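Local coordinates for protein ZmpA Glycopeptidase (Clostridium perfringens, PDB 6XSX) that acts as a metalloprotease of the M60 glycopeptidase family, this chain being its catalytic module, and probably cuts the peptide backbone of glycosylated proteins, at residues K39-N44 with D288-T293; S314-Q319 with S347-V352; K451-A456 with K524-K529. All blocks are in the same frame, centred on the assembly; numbering follows the deposited sequence.

Interaction 1: K39-N44 with D288-T293; sequences KRKVWN and DTNNRT
Thr-289 reaches Lys-41 and Trp-43 with both branches of its side chain, while its backbone N donates to Lys-41 O in a 2.9 Å hydrogen bond, bent to 147° at the hydrogen. From CB the two branches part. The hydroxyl lies between the backbone N and the carbonyl carbon (chi1 57°), which returns it to the acceptor its own amide already uses: OG1 is 3.1 Å from Lys-41 O. That bond is weak, and a water also lies 2.9 Å from Thr-289 OG1. The water donates a 2.6 Å hydrogen bond to Val-42 O and so carries the link one peptide further. CG2 turns the other way and packs 3.5 Å from Trp-43 CB and against the root of the indole, the two side chains crossing at about a right angle. Beyond the threonine, Lys-41 CB rests 4.2 Å from Asn-290 CB. Two successive Asx turns shape this strip: Asp-288 OD1 accepts from Asn-290 N at 3.0 Å, and Asn-290 OD1 from Arg-292 N. Lys-41, with positive phi, is the C-prime residue of the Schellman motif ending helix 33-39, and its carbonyl meets the other loop. The contact thereby joins the exit of helix 33-39 to the loop between helices 277-286 and 295-298. Trp-43 also bonds through its backbone to Asn-286, and its side chain touches the HExxH residues of helix 277-286, which are probably the metal-binding motif of the peptidase.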
# COMPACT_ATOMS: atom_id res chain seq x y z
N LYS A 39 7.64 17.26 -1.08
CA LYS A 39 8.11 17.39 -2.45
C LYS A 39 7.53 16.26 -3.31
O LYS A 39 7.24 16.46 -4.48
CB LYS A 39 9.64 17.28 -2.52
CG LYS A 39 10.41 18.44 -1.92
CD LYS A 39 11.90 18.28 -2.14
CE LYS A 39 12.73 19.38 -1.53
NZ LYS A 39 14.16 18.99 -1.53
N ARG A 40 7.35 15.08 -2.70
CA ARG A 40 7.08 13.86 -3.45
C ARG A 40 5.63 13.41 -3.26
O ARG A 40 5.27 12.32 -3.70
CB ARG A 40 8.05 12.77 -3.00
CG ARG A 40 9.50 13.12 -3.31
CD ARG A 40 10.45 12.26 -2.50
NE ARG A 40 11.85 12.45 -2.87
CZ ARG A 40 12.62 13.45 -2.46
NH1 ARG A 40 12.12 14.39 -1.66
NH2 ARG A 40 13.89 13.50 -2.84
N LYS A 41 4.83 14.26 -2.60
CA LYS A 41 3.41 14.05 -2.35
C LYS A 41 3.15 12.80 -1.52
O LYS A 41 2.07 12.22 -1.61
CB LYS A 41 2.59 13.97 -3.65
CG LYS A 41 2.88 15.03 -4.71
CD LYS A 41 2.56 16.44 -4.30
CE LYS A 41 2.57 17.39 -5.49
NZ LYS A 41 2.10 18.73 -5.08
N VAL A 42 4.10 12.40 -0.67
CA VAL A 42 3.79 11.36 0.31
C VAL A 42 3.52 12.02 1.67
O VAL A 42 3.79 13.20 1.85
CB VAL A 42 4.83 10.23 0.37
CG1 VAL A 42 5.05 9.61 -1.00
CG2 VAL A 42 6.15 10.70 0.97
N TRP A 43 3.00 11.23 2.61
CA TRP A 43 2.32 11.75 3.78
C TRP A 43 3.29 11.87 4.96
O TRP A 43 3.26 11.05 5.87
CB TRP A 43 1.11 10.87 4.12
CG TRP A 43 0.17 11.49 5.10
CD1 TRP A 43 0.42 12.58 5.88
CD2 TRP A 43 -1.16 11.06 5.43
NE1 TRP A 43 -0.66 12.87 6.66
CE2 TRP A 43 -1.65 11.95 6.41
CE3 TRP A 43 -1.99 10.02 4.99
CZ2 TRP A 43 -2.93 11.83 6.96
CZ3 TRP A 43 -3.26 9.90 5.54
CH2 TRP A 43 -3.72 10.80 6.51
N ASN A 44 4.17 12.88 4.90
CA ASN A 44 5.00 13.36 6.00
C ASN A 44 5.69 12.22 6.74
O ASN A 44 5.45 12.01 7.93
CB ASN A 44 4.21 14.26 6.95
CG ASN A 44 3.52 15.40 6.22
OD1 ASN A 44 4.00 15.85 5.18
ND2 ASN A 44 2.38 15.82 6.73
N ASP A 288 0.26 8.67 -0.98
CA ASP A 288 -0.24 9.75 -1.84
C ASP A 288 -1.17 10.71 -1.10
O ASP A 288 -2.21 10.30 -0.59
CB ASP A 288 -0.87 9.23 -3.13
CG ASP A 288 -0.99 10.29 -4.22
OD1 ASP A 288 -0.44 11.40 -4.06
OD2 ASP A 288 -1.63 9.98 -5.24
N THR A 289 -0.81 12.00 -1.13
CA THR A 289 -1.60 13.05 -0.51
C THR A 289 -1.94 14.13 -1.52
O THR A 289 -2.40 15.21 -1.14
CB THR A 289 -0.83 13.75 0.62
OG1 THR A 289 0.39 14.27 0.09
CG2 THR A 289 -0.57 12.85 1.81
N ASN A 290 -1.67 13.86 -2.80
CA ASN A 290 -1.82 14.87 -3.84
C ASN A 290 -3.29 15.32 -3.94
O ASN A 290 -4.16 14.53 -4.28
CB ASN A 290 -1.28 14.35 -5.18
CG ASN A 290 -1.16 15.41 -6.25
OD1 ASN A 290 -1.55 16.57 -6.07
ND2 ASN A 290 -0.64 15.02 -7.40
N ASN A 291 -3.54 16.61 -3.65
CA ASN A 291 -4.90 17.12 -3.64
C ASN A 291 -5.40 17.41 -5.06
O ASN A 291 -6.56 17.77 -5.24
CB ASN A 291 -5.12 18.27 -2.65
CG ASN A 291 -4.35 19.54 -2.96
OD1 ASN A 291 -3.86 19.74 -4.07
ND2 ASN A 291 -4.23 20.41 -1.97
N ARG A 292 -4.54 17.23 -6.07
CA ARG A 292 -4.93 17.36 -7.47
C ARG A 292 -5.67 16.10 -7.95
O ARG A 292 -6.35 16.15 -8.96
CB ARG A 292 -3.70 17.56 -8.36
CG ARG A 292 -2.86 18.78 -8.00
CD ARG A 292 -1.59 18.78 -8.83
NE ARG A 292 -0.96 20.09 -8.77
CZ ARG A 292 -1.39 21.19 -9.38
NH1 ARG A 292 -2.49 21.16 -10.13
NH2 ARG A 292 -0.73 22.32 -9.24
N THR A 293 -5.50 14.99 -7.22
CA THR A 293 -6.17 13.74 -7.56
C THR A 293 -7.19 13.38 -6.47
O THR A 293 -7.44 14.18 -5.58
CB THR A 293 -5.15 12.64 -7.87
OG1 THR A 293 -5.88 11.55 -8.44
CG2 THR A 293 -4.37 12.18 -6.66
O HOH W 1 2.85 15.49 0.93

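Interaction 2: S314-Q319 with S347-V352; sequences SNITRQ and SLLSHV
This is a small, buried apolar contact between two helices of the M60 peptidase domain, in which one leucine of helix 347-361 does most of the work against the single turn of helix 315-318. Leu-349 points its side chain at that turn and divides it between two methyls. CD1 comes up between residues one helical turn apart, 3.8 Å from Gln-319 CG and 4.0 Å from Asn-315 CG, the Leu-349 side chain crossing both at about a right angle. CD2 lies 4.1 Å from Ile-316 CG1, and here the two side chains run past each other in opposite directions. Ile-316 keeps CG1 beside its backbone N (chi1 -59°) and extends from there, so CD1 at its end travels on along the facing helix to meet Val-352 CG1 at 4.3 Å, a looser touch three residues beyond Leu-349.

Polar bonds also hold the short helix. Ser-314 is the N-cap, its OG taking a weak 3.1 Å bond from Ile-316 N, and Asp-436 binds the hydroxyls of both Ser-314 and Thr-317. Glu-307 of helix 301-309 accepts from Asn-315 N and forms a salt bridge with Arg-318, with Asn-315 CA 3.6 Å above the plane of the Arg-318 guanidinium, offset toward its rim. Trp-277, at the start of helix 277-286, packs on Asn-315, Arg-318 and Leu-349 together.

No hydrogen bond is assigned between the two segments. Their attachment therefore rests largely on van der Waals contact and the burial of aliphatic carbon, including the methylene of Gln-319, whereas the capping bond, the other hydrogen bonds and the salt bridge described here involve the short helix and its other neighbours.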
# COMPACT_ATOMS: atom_id res chain seq x y z
N SER A 314 -7.82 -10.27 -6.68
CA SER A 314 -7.90 -8.92 -6.15
C SER A 314 -9.19 -8.71 -5.37
O SER A 314 -10.16 -9.46 -5.52
CB SER A 314 -7.72 -7.87 -7.23
OG SER A 314 -8.97 -7.46 -7.76
N ASN A 315 -9.20 -7.67 -4.54
CA ASN A 315 -10.37 -7.31 -3.76
C ASN A 315 -11.56 -7.12 -4.69
O ASN A 315 -12.71 -7.38 -4.33
CB ASN A 315 -10.13 -6.04 -2.94
CG ASN A 315 -10.96 -5.96 -1.69
OD1 ASN A 315 -11.64 -6.92 -1.31
ND2 ASN A 315 -10.90 -4.82 -1.01
N ILE A 316 -11.29 -6.69 -5.92
CA ILE A 316 -12.37 -6.47 -6.87
C ILE A 316 -13.05 -7.81 -7.18
O ILE A 316 -14.28 -7.86 -7.30
CB ILE A 316 -11.92 -5.66 -8.10
CG1 ILE A 316 -11.37 -4.29 -7.67
CG2 ILE A 316 -13.07 -5.51 -9.08
CD1 ILE A 316 -10.81 -3.45 -8.80
N THR A 317 -12.27 -8.89 -7.25
CA THR A 317 -12.86 -10.22 -7.36
C THR A 317 -13.51 -10.61 -6.03
O THR A 317 -14.63 -11.11 -6.01
CB THR A 317 -11.85 -11.27 -7.83
OG1 THR A 317 -11.50 -10.94 -9.18
CG2 THR A 317 -12.38 -12.69 -7.77
N ARG A 318 -12.80 -10.36 -4.93
CA ARG A 318 -13.25 -10.78 -3.61
C ARG A 318 -14.63 -10.19 -3.32
O ARG A 318 -15.48 -10.89 -2.79
CB ARG A 318 -12.16 -10.50 -2.57
CG ARG A 318 -12.39 -11.16 -1.21
CD ARG A 318 -11.17 -11.12 -0.30
NE ARG A 318 -10.61 -9.80 -0.04
CZ ARG A 318 -9.51 -9.32 -0.63
NH1 ARG A 318 -9.07 -8.11 -0.32
NH2 ARG A 318 -8.85 -10.04 -1.51
N GLN A 319 -14.87 -8.93 -3.71
CA GLN A 319 -16.16 -8.29 -3.49
C GLN A 319 -17.13 -8.56 -4.65
O GLN A 319 -18.17 -7.91 -4.73
CB GLN A 319 -16.02 -6.78 -3.30
CG GLN A 319 -14.99 -6.36 -2.25
CD GLN A 319 -15.27 -6.91 -0.88
OE1 GLN A 319 -14.47 -7.65 -0.31
NE2 GLN A 319 -16.43 -6.58 -0.34
N SER A 347 -17.87 1.25 -3.05
CA SER A 347 -18.05 2.41 -3.91
C SER A 347 -16.69 2.84 -4.48
O SER A 347 -16.58 3.21 -5.64
CB SER A 347 -18.71 3.54 -3.16
N LEU A 348 -15.66 2.73 -3.63
CA LEU A 348 -14.31 3.16 -3.96
C LEU A 348 -13.66 2.21 -4.96
O LEU A 348 -12.89 2.66 -5.81
CB LEU A 348 -13.51 3.30 -2.66
CG LEU A 348 -14.00 4.42 -1.73
CD1 LEU A 348 -13.19 4.44 -0.44
CD2 LEU A 348 -13.94 5.78 -2.41
N LEU A 349 -13.95 0.91 -4.88
CA LEU A 349 -13.36 -0.05 -5.81
C LEU A 349 -13.94 0.14 -7.20
O LEU A 349 -13.22 0.00 -8.19
CB LEU A 349 -13.59 -1.48 -5.31
CG LEU A 349 -12.81 -1.89 -4.07
CD1 LEU A 349 -13.21 -3.29 -3.62
CD2 LEU A 349 -11.30 -1.83 -4.33
N SER A 350 -15.23 0.47 -7.27
CA SER A 350 -15.87 0.80 -8.54
C SER A 350 -15.19 1.99 -9.19
O SER A 350 -15.04 2.04 -10.41
CB SER A 350 -17.35 1.07 -8.35
OG SER A 350 -18.05 -0.15 -8.21
N HIS A 351 -14.81 2.97 -8.37
CA HIS A 351 -14.21 4.18 -8.89
C HIS A 351 -12.80 3.90 -9.40
O HIS A 351 -12.36 4.53 -10.36
CB HIS A 351 -14.30 5.34 -7.89
CG HIS A 351 -15.61 6.06 -7.96
ND1 HIS A 351 -15.85 7.06 -8.89
CD2 HIS A 351 -16.76 5.90 -7.27
CE1 HIS A 351 -17.09 7.50 -8.74
NE2 HIS A 351 -17.67 6.80 -7.76
N VAL A 352 -12.10 2.94 -8.77
CA VAL A 352 -10.72 2.65 -9.13
C VAL A 352 -10.67 1.68 -10.31
O VAL A 352 -9.66 1.63 -11.02
CB VAL A 352 -9.88 2.16 -7.93
CG1 VAL A 352 -10.06 0.67 -7.66
CG2 VAL A 352 -8.40 2.47 -8.12

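Interaction 3: K451-A456 with K524-K529; sequences KFEAEA and KPYNFK
Tyr-526 holds CG anti to its backbone N (chi1 179°), which sets its ring with one face to the backbone of Glu-453 and Ala-454; Phe-528 instead places CG between N and the carbonyl carbon (chi1 69°), bringing its ring against the methyls of Ala-454 and Ala-456. The tyrosine is met over one face. Glu-453 CA sits 4.0 Å from the centroid of the Tyr-526 ring in a CH-pi contact, a little off centre, and Ala-454 N lies over the same ring, 3.5 Å from Tyr-526 CE1. Further out, the extended Glu-453 side chain crosses the ring at a slant, its CG 4.1 Å from Tyr-526 CE2 and its carboxylate turned steeply from the ring plane.

Phe-528 is met obliquely by two alanines, each of which approaches a different ring carbon: Ala-454 CB is 3.7 Å from Phe-528 CE1, and Ala-456 CB 3.7 Å from Phe-528 CE2. At the other end Phe-452 and Tyr-526 lie alongside each other, pointing opposite ways, with Phe-452 CE1 3.9 Å from Tyr-526 CB, while the edge of the Phe-452 ring faces Lys-524 O near the ring plane, 3.7 Å from CE2.

No hydrogen bond joins the strands, whose axes run 7.5 Å apart and 24° from parallel. Strand 452-459 pairs with 463-470, and strand 526-528 with 511-517, to which Phe-452 and Phe-528 both add contacts at Ile-513. A three-stranded sheet (452-459, 463-470, 497-500) facing a four-stranded one (488-493, 478-485, 511-517, 526-528), with the first and last strands, at the sheet edges, meeting across through their side chains, is consistent with an immunoglobulin-like beta sandwich of fibronectin type III order.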
# COMPACT_ATOMS: atom_id res chain seq x y z
N LYS A 451 -11.72 -23.42 -30.14
CA LYS A 451 -13.11 -23.79 -30.40
C LYS A 451 -13.90 -23.54 -29.12
O LYS A 451 -13.53 -24.02 -28.05
CB LYS A 451 -13.21 -25.25 -30.85
N PHE A 452 -14.97 -22.75 -29.23
CA PHE A 452 -15.88 -22.57 -28.12
C PHE A 452 -17.31 -22.60 -28.64
O PHE A 452 -17.55 -22.37 -29.82
CB PHE A 452 -15.58 -21.28 -27.34
CG PHE A 452 -16.00 -20.00 -28.03
CD1 PHE A 452 -17.16 -19.34 -27.64
CD2 PHE A 452 -15.23 -19.46 -29.05
CE1 PHE A 452 -17.54 -18.16 -28.27
CE2 PHE A 452 -15.62 -18.29 -29.68
CZ PHE A 452 -16.77 -17.64 -29.29
N GLU A 453 -18.26 -22.89 -27.75
CA GLU A 453 -19.66 -23.04 -28.11
C GLU A 453 -20.51 -22.41 -27.01
O GLU A 453 -20.05 -22.26 -25.88
CB GLU A 453 -20.02 -24.52 -28.22
CG GLU A 453 -19.27 -25.23 -29.34
CD GLU A 453 -19.64 -26.69 -29.53
OE1 GLU A 453 -19.62 -27.43 -28.52
OE2 GLU A 453 -19.96 -27.07 -30.68
N ALA A 454 -21.76 -22.09 -27.36
CA ALA A 454 -22.76 -21.61 -26.42
C ALA A 454 -24.03 -22.43 -26.57
O ALA A 454 -24.39 -22.82 -27.68
CB ALA A 454 -23.04 -20.14 -26.66
N GLU A 455 -24.72 -22.65 -25.45
CA GLU A 455 -25.98 -23.38 -25.44
C GLU A 455 -26.99 -22.60 -24.60
O GLU A 455 -26.68 -22.21 -23.48
CB GLU A 455 -25.76 -24.78 -24.85
CG GLU A 455 -27.01 -25.63 -24.83
CD GLU A 455 -26.83 -27.02 -24.25
OE1 GLU A 455 -26.54 -27.14 -23.04
OE2 GLU A 455 -26.97 -28.00 -25.02
N ALA A 456 -28.19 -22.37 -25.15
CA ALA A 456 -29.23 -21.64 -24.43
C ALA A 456 -30.31 -22.60 -23.94
O ALA A 456 -30.64 -23.56 -24.62
CB ALA A 456 -29.80 -20.55 -25.30
N LYS A 524 -13.30 -14.96 -33.15
CA LYS A 524 -14.37 -14.90 -34.13
C LYS A 524 -15.71 -15.13 -33.42
O LYS A 524 -15.75 -15.86 -32.43
CB LYS A 524 -14.20 -15.98 -35.20
CG LYS A 524 -12.92 -15.92 -36.02
CD LYS A 524 -12.62 -17.25 -36.68
CE LYS A 524 -11.52 -17.20 -37.72
NZ LYS A 524 -10.20 -16.92 -37.11
N PRO A 525 -16.84 -14.56 -33.90
CA PRO A 525 -18.13 -14.76 -33.25
C PRO A 525 -18.71 -16.17 -33.42
O PRO A 525 -18.47 -16.83 -34.42
CB PRO A 525 -19.05 -13.71 -33.90
CG PRO A 525 -18.40 -13.41 -35.24
CD PRO A 525 -16.92 -13.68 -35.08
N TYR A 526 -19.45 -16.61 -32.39
CA TYR A 526 -20.27 -17.81 -32.45
C TYR A 526 -21.74 -17.38 -32.37
O TYR A 526 -22.17 -16.81 -31.37
CB TYR A 526 -19.94 -18.73 -31.28
CG TYR A 526 -20.76 -19.99 -31.21
CD1 TYR A 526 -22.01 -20.00 -30.62
CD2 TYR A 526 -20.29 -21.18 -31.76
CE1 TYR A 526 -22.78 -21.15 -30.57
CE2 TYR A 526 -21.04 -22.34 -31.72
CZ TYR A 526 -22.29 -22.32 -31.12
OH TYR A 526 -23.04 -23.46 -31.08
N ASN A 527 -22.50 -17.66 -33.44
CA ASN A 527 -23.89 -17.22 -33.53
C ASN A 527 -24.83 -18.42 -33.48
O ASN A 527 -24.47 -19.49 -33.96
CB ASN A 527 -24.17 -16.41 -34.80
CG ASN A 527 -23.06 -15.45 -35.17
OD1 ASN A 527 -22.54 -14.73 -34.31
ND2 ASN A 527 -22.70 -15.42 -36.44
N PHE A 528 -26.02 -18.20 -32.89
CA PHE A 528 -27.06 -19.21 -32.73
C PHE A 528 -28.42 -18.52 -32.62
O PHE A 528 -28.49 -17.35 -32.25
CB PHE A 528 -26.77 -20.14 -31.55
CG PHE A 528 -26.86 -19.53 -30.17
CD1 PHE A 528 -25.74 -18.94 -29.58
CD2 PHE A 528 -28.04 -19.56 -29.45
CE1 PHE A 528 -25.82 -18.39 -28.30
CE2 PHE A 528 -28.12 -19.01 -28.18
CZ PHE A 528 -27.00 -18.43 -27.61
N LYS A 529 -29.49 -19.27 -32.93
CA LYS A 529 -30.86 -18.77 -32.96
C LYS A 529 -31.81 -19.82 -32.35
O LYS A 529 -31.64 -20.12 -31.15
CB LYS A 529 -31.31 -18.44 -34.38

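In the fold
Interactions 1 and 2 belong to the peptidase core and are related through helix 277-286, which carries the HExxH pattern, without a bound metal in this structure. Trp-43 of interaction 1 touches the residues of that pattern, whereas Asn-315 of interaction 2 lies near them without contact and packs on Trp-277 at the start of the same helix. Their centres are about 23 Å apart, with nearest atoms about 9 Å. Interaction 3 lies in a separate C-terminal beta sandwich, its centre about 31 Å from that of interaction 2 and about 50 Å from that of interaction 1, far from the probable catalytic site. Along the chain the three contacts follow one another in series.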